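Local coordinates for cytochrome P450 monooxygenase (Rhodococcus sp. ECU0066, PDB 6KBH), which is probably a self-sufficient monooxygenase, passing electrons from a flavin (FMN) through a [2Fe-2S] cluster to a heme that activates molecular oxygen, at residues Arg400-Arg412 with Glu455-Glu467. Sequence-based numbering, arbitrary orientation.
Sequences RMEIQIFLEELTR and ELLSRRQPVKIGE
The helix that follows the heme-ligating cysteine C393 in the P450 fold, the L helix of the family, is lined here by the extended linker leading from the heme domain to the reductase. R412 reaches the linker backbone: its NH1 donates to R459 O at 2.7 Å, from above the carbonyl plane. A bend at chi2 (-90°) lays the guanidinium between R459 CB over one face and E408 OE1 over the other, the carboxylate matching its charge without receiving an N-H. With an alanine here, R459 O would probably lose this donor and E408 one of its positive neighbours. E408 OE2, salt-bridged to R157, also takes a weak bond from Q461 N. Apolar residues suit the sheltered side of the linker: V463 CG2 fits between M401 CG (3.7 Å) and I405 CG1 (3.8 Å), the side chains crossing at about a right angle, while I465 sets CG2 against R400 CB and CD1 against M401 CB (3.8 Å). R400 extends past G466 to salt bridges with E320 and with D730 of the iron-sulfur domain. A charged hydrogen bond at one end and branched aliphatics beyond it thus hold the linker along the helix, while R400 ties the helix directly to the iron-sulfur domain.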
loop_
_atom_site.group_PDB
_atom_site.type_symbol
_atom_site.label_atom_id
_atom_site.label_comp_id
_atom_site.label_asym_id
_atom_site.label_seq_id
_atom_site.Cartn_x
_atom_site.Cartn_y
_atom_site.Cartn_z
ATOM N N ARG A 400 2.177 2.328 9.158
ATOM C CA ARG A 400 2.965 2.361 7.929
ATOM C C ARG A 400 3.704 3.686 7.790
ATOM O O ARG A 400 4.894 3.714 7.453
ATOM C CB ARG A 400 2.062 2.123 6.721
ATOM C CG ARG A 400 1.844 0.670 6.374
ATOM C CD ARG A 400 0.682 0.523 5.412
ATOM N NE ARG A 400 0.626 -0.809 4.826
ATOM C CZ ARG A 400 -0.425 -1.292 4.172
ATOM N NH1 ARG A 400 -1.513 -0.546 4.020
ATOM N NH2 ARG A 400 -0.391 -2.519 3.667
ATOM N N MET A 401 3.004 4.798 8.027
ATOM C CA MET A 401 3.652 6.106 8.007
ATOM C C MET A 401 4.753 6.177 9.055
ATOM O O MET A 401 5.881 6.599 8.771
ATOM C CB MET A 401 2.612 7.203 8.244
ATOM C CG MET A 401 3.211 8.545 8.613
ATOM S SD MET A 401 2.038 9.718 9.318
ATOM C CE MET A 401 1.097 10.159 7.859
ATOM N N GLU A 402 4.436 5.745 10.275
ATOM C CA GLU A 402 5.370 5.819 11.392
ATOM C C GLU A 402 6.677 5.099 11.084
ATOM O O GLU A 402 7.768 5.636 11.313
ATOM C CB GLU A 402 4.705 5.204 12.611
ATOM C CG GLU A 402 4.904 5.941 13.878
ATOM C CD GLU A 402 3.920 5.488 14.912
ATOM O OE1 GLU A 402 2.904 4.860 14.547
ATOM O OE2 GLU A 402 4.185 5.715 16.096
ATOM N N ILE A 403 6.582 3.868 10.582
ATOM C CA ILE A 403 7.779 3.107 10.246
ATOM C C ILE A 403 8.555 3.805 9.142
ATOM O O ILE A 403 9.784 3.945 9.212
ATOM C CB ILE A 403 7.408 1.670 9.842
ATOM C CG1 ILE A 403 6.694 0.953 10.984
ATOM C CG2 ILE A 403 8.654 0.902 9.453
ATOM C CD1 ILE A 403 7.564 0.721 12.174
ATOM N N GLN A 404 7.846 4.253 8.103
ATOM C CA GLN A 404 8.501 4.876 6.954
ATOM C C GLN A 404 9.373 6.062 7.348
ATOM O O GLN A 404 10.458 6.247 6.797
ATOM C CB GLN A 404 7.450 5.315 5.939
ATOM C CG GLN A 404 7.194 4.318 4.842
ATOM C CD GLN A 404 5.915 4.632 4.129
ATOM O OE1 GLN A 404 4.839 4.344 4.635
ATOM N NE2 GLN A 404 6.015 5.262 2.966
ATOM N N ILE A 405 8.909 6.888 8.282
ATOM C CA ILE A 405 9.681 8.057 8.696
ATOM C C ILE A 405 10.798 7.675 9.662
ATOM O O ILE A 405 11.905 8.228 9.588
ATOM C CB ILE A 405 8.759 9.151 9.268
ATOM C CG1 ILE A 405 7.539 9.335 8.402
ATOM C CG2 ILE A 405 9.491 10.465 9.289
ATOM C CD1 ILE A 405 6.352 9.888 9.132
ATOM N N PHE A 406 10.504 6.793 10.617
ATOM C CA PHE A 406 11.568 6.226 11.424
ATOM C C PHE A 406 12.720 5.777 10.537
ATOM O O PHE A 406 13.887 6.131 10.766
ATOM C CB PHE A 406 11.075 5.027 12.240
ATOM C CG PHE A 406 10.016 5.329 13.265
ATOM C CD1 PHE A 406 9.789 6.626 13.695
ATOM C CD2 PHE A 406 9.274 4.304 13.826
ATOM C CE1 PHE A 406 8.821 6.886 14.649
ATOM C CE2 PHE A 406 8.305 4.557 14.783
ATOM C CZ PHE A 406 8.083 5.851 15.194
ATOM N N LEU A 407 12.395 4.989 9.521
ATOM C CA LEU A 407 13.379 4.436 8.614
ATOM C C LEU A 407 13.829 5.423 7.547
ATOM O O LEU A 407 14.713 5.083 6.756
ATOM C CB LEU A 407 12.830 3.167 7.953
ATOM C CG LEU A 407 13.816 2.310 7.155
ATOM C CD1 LEU A 407 14.975 1.856 8.040
ATOM C CD2 LEU A 407 13.121 1.130 6.498
ATOM N N GLU A 408 13.278 6.634 7.473
ATOM C CA GLU A 408 14.014 7.524 6.585
ATOM C C GLU A 408 15.029 8.357 7.355
ATOM O O GLU A 408 16.156 8.527 6.882
ATOM C CB GLU A 408 13.083 8.414 5.743
ATOM C CG GLU A 408 12.239 9.449 6.439
ATOM C CD GLU A 408 11.992 10.662 5.544
ATOM O OE1 GLU A 408 12.978 11.262 5.064
ATOM O OE2 GLU A 408 10.816 11.021 5.332
ATOM N N GLU A 409 14.691 8.815 8.562
ATOM C CA GLU A 409 15.647 9.610 9.325
ATOM C C GLU A 409 16.894 8.806 9.677
ATOM O O GLU A 409 18.014 9.323 9.589
ATOM C CB GLU A 409 15.006 10.162 10.595
ATOM C CG GLU A 409 15.918 11.175 11.264
ATOM C CD GLU A 409 15.252 11.975 12.358
ATOM O OE1 GLU A 409 14.140 11.608 12.785
ATOM O OE2 GLU A 409 15.846 12.992 12.781
ATOM N N LEU A 410 16.726 7.545 10.085
ATOM C CA LEU A 410 17.888 6.754 10.480
ATOM C C LEU A 410 18.722 6.328 9.277
ATOM O O LEU A 410 19.925 6.085 9.418
ATOM C CB LEU A 410 17.449 5.537 11.293
ATOM C CG LEU A 410 16.562 5.844 12.502
ATOM C CD1 LEU A 410 16.045 4.562 13.109
ATOM C CD2 LEU A 410 17.303 6.672 13.543
ATOM N N THR A 411 18.112 6.227 8.095
ATOM C CA THR A 411 18.901 6.000 6.888
ATOM C C THR A 411 19.491 7.293 6.346
ATOM O O THR A 411 20.541 7.264 5.697
ATOM C CB THR A 411 18.057 5.329 5.808
ATOM O OG1 THR A 411 17.006 6.216 5.393
ATOM C CG2 THR A 411 17.475 4.027 6.331
ATOM N N ARG A 412 18.828 8.424 6.583
ATOM C CA ARG A 412 19.392 9.709 6.184
ATOM C C ARG A 412 20.610 10.050 7.029
ATOM O O ARG A 412 21.724 10.192 6.514
ATOM C CB ARG A 412 18.337 10.807 6.310
ATOM C CG ARG A 412 17.272 10.785 5.235
ATOM C CD ARG A 412 17.660 11.625 4.040
ATOM N NE ARG A 412 16.521 11.825 3.151
ATOM C CZ ARG A 412 15.501 12.637 3.415
ATOM N NH1 ARG A 412 15.476 13.335 4.543
ATOM N NH2 ARG A 412 14.505 12.754 2.548
ATOM N N GLU A 455 22.137 20.152 5.446
ATOM C CA GLU A 455 21.104 20.268 4.415
ATOM C C GLU A 455 20.178 19.049 4.321
ATOM O O GLU A 455 19.057 19.193 3.815
ATOM C CB GLU A 455 21.804 20.532 3.065
ATOM C CG GLU A 455 21.095 19.990 1.825
ATOM C CD GLU A 455 21.818 20.321 0.531
ATOM O OE1 GLU A 455 22.969 20.794 0.609
ATOM O OE2 GLU A 455 21.238 20.113 -0.558
ATOM N N LEU A 456 20.595 17.877 4.838
ATOM C CA LEU A 456 19.827 16.645 4.628
ATOM C C LEU A 456 18.537 16.605 5.438
ATOM O O LEU A 456 17.644 15.803 5.147
ATOM C CB LEU A 456 20.670 15.399 4.959
ATOM C CG LEU A 456 20.556 14.347 3.859
ATOM C CD1 LEU A 456 20.729 15.059 2.540
ATOM C CD2 LEU A 456 21.578 13.211 3.988
ATOM N N LEU A 457 18.446 17.402 6.485
ATOM C CA LEU A 457 17.304 17.340 7.393
ATOM C C LEU A 457 16.100 18.103 6.855
ATOM O O LEU A 457 14.961 17.626 6.946
ATOM C CB LEU A 457 17.708 17.867 8.782
ATOM C CG LEU A 457 19.017 17.368 9.415
ATOM C CD1 LEU A 457 20.246 17.797 8.617
ATOM C CD2 LEU A 457 19.131 17.895 10.849
ATOM N N SER A 458 16.337 19.282 6.280
ATOM C CA SER A 458 15.283 19.976 5.555
ATOM C C SER A 458 14.705 19.104 4.450
ATOM O O SER A 458 13.555 19.305 4.037
ATOM C CB SER A 458 15.819 21.283 4.972
ATOM O OG SER A 458 16.468 22.061 5.964
ATOM N N ARG A 459 15.487 18.146 3.946
ATOM C CA ARG A 459 14.938 17.105 3.081
ATOM C C ARG A 459 13.901 16.295 3.836
ATOM O O ARG A 459 14.200 15.714 4.888
ATOM C CB ARG A 459 16.039 16.168 2.596
ATOM C CG ARG A 459 17.110 16.780 1.752
ATOM C CD ARG A 459 17.703 15.660 0.924
ATOM N NE ARG A 459 18.162 16.073 -0.395
ATOM C CZ ARG A 459 19.225 16.839 -0.603
ATOM N NH1 ARG A 459 19.934 17.284 0.424
ATOM N NH2 ARG A 459 19.578 17.157 -1.838
ATOM N N ARG A 460 12.688 16.239 3.300
ATOM C CA ARG A 460 11.657 15.382 3.860
ATOM C C ARG A 460 10.988 14.656 2.706
ATOM O O ARG A 460 10.600 15.284 1.713
ATOM C CB ARG A 460 10.667 16.175 4.707
ATOM C CG ARG A 460 9.537 16.907 4.010
ATOM C CD ARG A 460 8.300 16.824 4.874
ATOM N NE ARG A 460 7.088 16.799 4.064
ATOM C CZ ARG A 460 5.871 16.611 4.560
ATOM N NH1 ARG A 460 5.714 16.433 5.866
ATOM N NH2 ARG A 460 4.812 16.607 3.757
ATOM N N GLN A 461 10.910 13.324 2.804
ATOM C CA GLN A 461 10.223 12.618 1.732
ATOM C C GLN A 461 8.773 12.407 2.110
ATOM O O GLN A 461 8.490 11.930 3.215
ATOM C CB GLN A 461 10.878 11.278 1.442
ATOM C CG GLN A 461 10.330 10.638 0.187
ATOM C CD GLN A 461 10.927 9.289 -0.087
ATOM O OE1 GLN A 461 11.562 8.700 0.778
ATOM N NE2 GLN A 461 10.735 8.789 -1.303
ATOM N N PRO A 462 7.839 12.763 1.233
ATOM C CA PRO A 462 6.423 12.525 1.534
ATOM C C PRO A 462 6.148 11.045 1.757
ATOM O O PRO A 462 6.633 10.182 1.020
ATOM C CB PRO A 462 5.698 13.054 0.289
ATOM C CG PRO A 462 6.734 13.037 -0.792
ATOM C CD PRO A 462 8.025 13.357 -0.103
ATOM N N VAL A 463 5.377 10.763 2.808
ATOM C CA VAL A 463 4.933 9.406 3.075
ATOM C C VAL A 463 4.130 8.876 1.887
ATOM O O VAL A 463 3.435 9.627 1.189
ATOM C CB VAL A 463 4.107 9.396 4.373
ATOM C CG1 VAL A 463 3.329 8.115 4.526
ATOM C CG2 VAL A 463 5.016 9.612 5.570
ATOM N N LYS A 464 4.252 7.573 1.631
ATOM C CA LYS A 464 3.375 6.884 0.690
ATOM C C LYS A 464 2.800 5.660 1.387
ATOM O O LYS A 464 3.515 4.681 1.620
ATOM C CB LYS A 464 4.113 6.505 -0.593
ATOM C CG LYS A 464 4.364 7.711 -1.474
ATOM C CD LYS A 464 4.571 7.358 -2.927
ATOM C CE LYS A 464 4.664 8.637 -3.751
ATOM N NZ LYS A 464 3.423 9.459 -3.680
ATOM N N ILE A 465 1.513 5.726 1.729
ATOM C CA ILE A 465 0.823 4.657 2.438
ATOM C C ILE A 465 -0.520 4.405 1.776
ATOM O O ILE A 465 -1.089 5.281 1.118
ATOM C CB ILE A 465 0.608 4.969 3.938
ATOM C CG1 ILE A 465 -0.110 6.308 4.113
ATOM C CG2 ILE A 465 1.907 4.928 4.682
ATOM C CD1 ILE A 465 -0.047 6.879 5.501
ATOM N N GLY A 466 -1.028 3.192 1.968
ATOM C CA GLY A 466 -2.319 2.815 1.446
ATOM C C GLY A 466 -2.309 2.301 0.026
ATOM O O GLY A 466 -3.384 2.026 -0.519
ATOM N N GLU A 467 -1.139 2.165 -0.592
ATOM C CA GLU A 467 -1.076 1.696 -1.962
ATOM C C GLU A 467 -0.485 0.292 -2.016
ATOM O O GLU A 467 0.479 0.004 -1.299
ATOM C CB GLU A 467 -0.228 2.643 -2.821
ATOM C CG GLU A 467 -0.622 4.112 -2.689
ATOM C CD GLU A 467 0.486 5.063 -3.105
ATOM O OE1 GLU A 467 1.545 4.589 -3.566
ATOM O OE2 GLU A 467 0.298 6.291 -2.963
#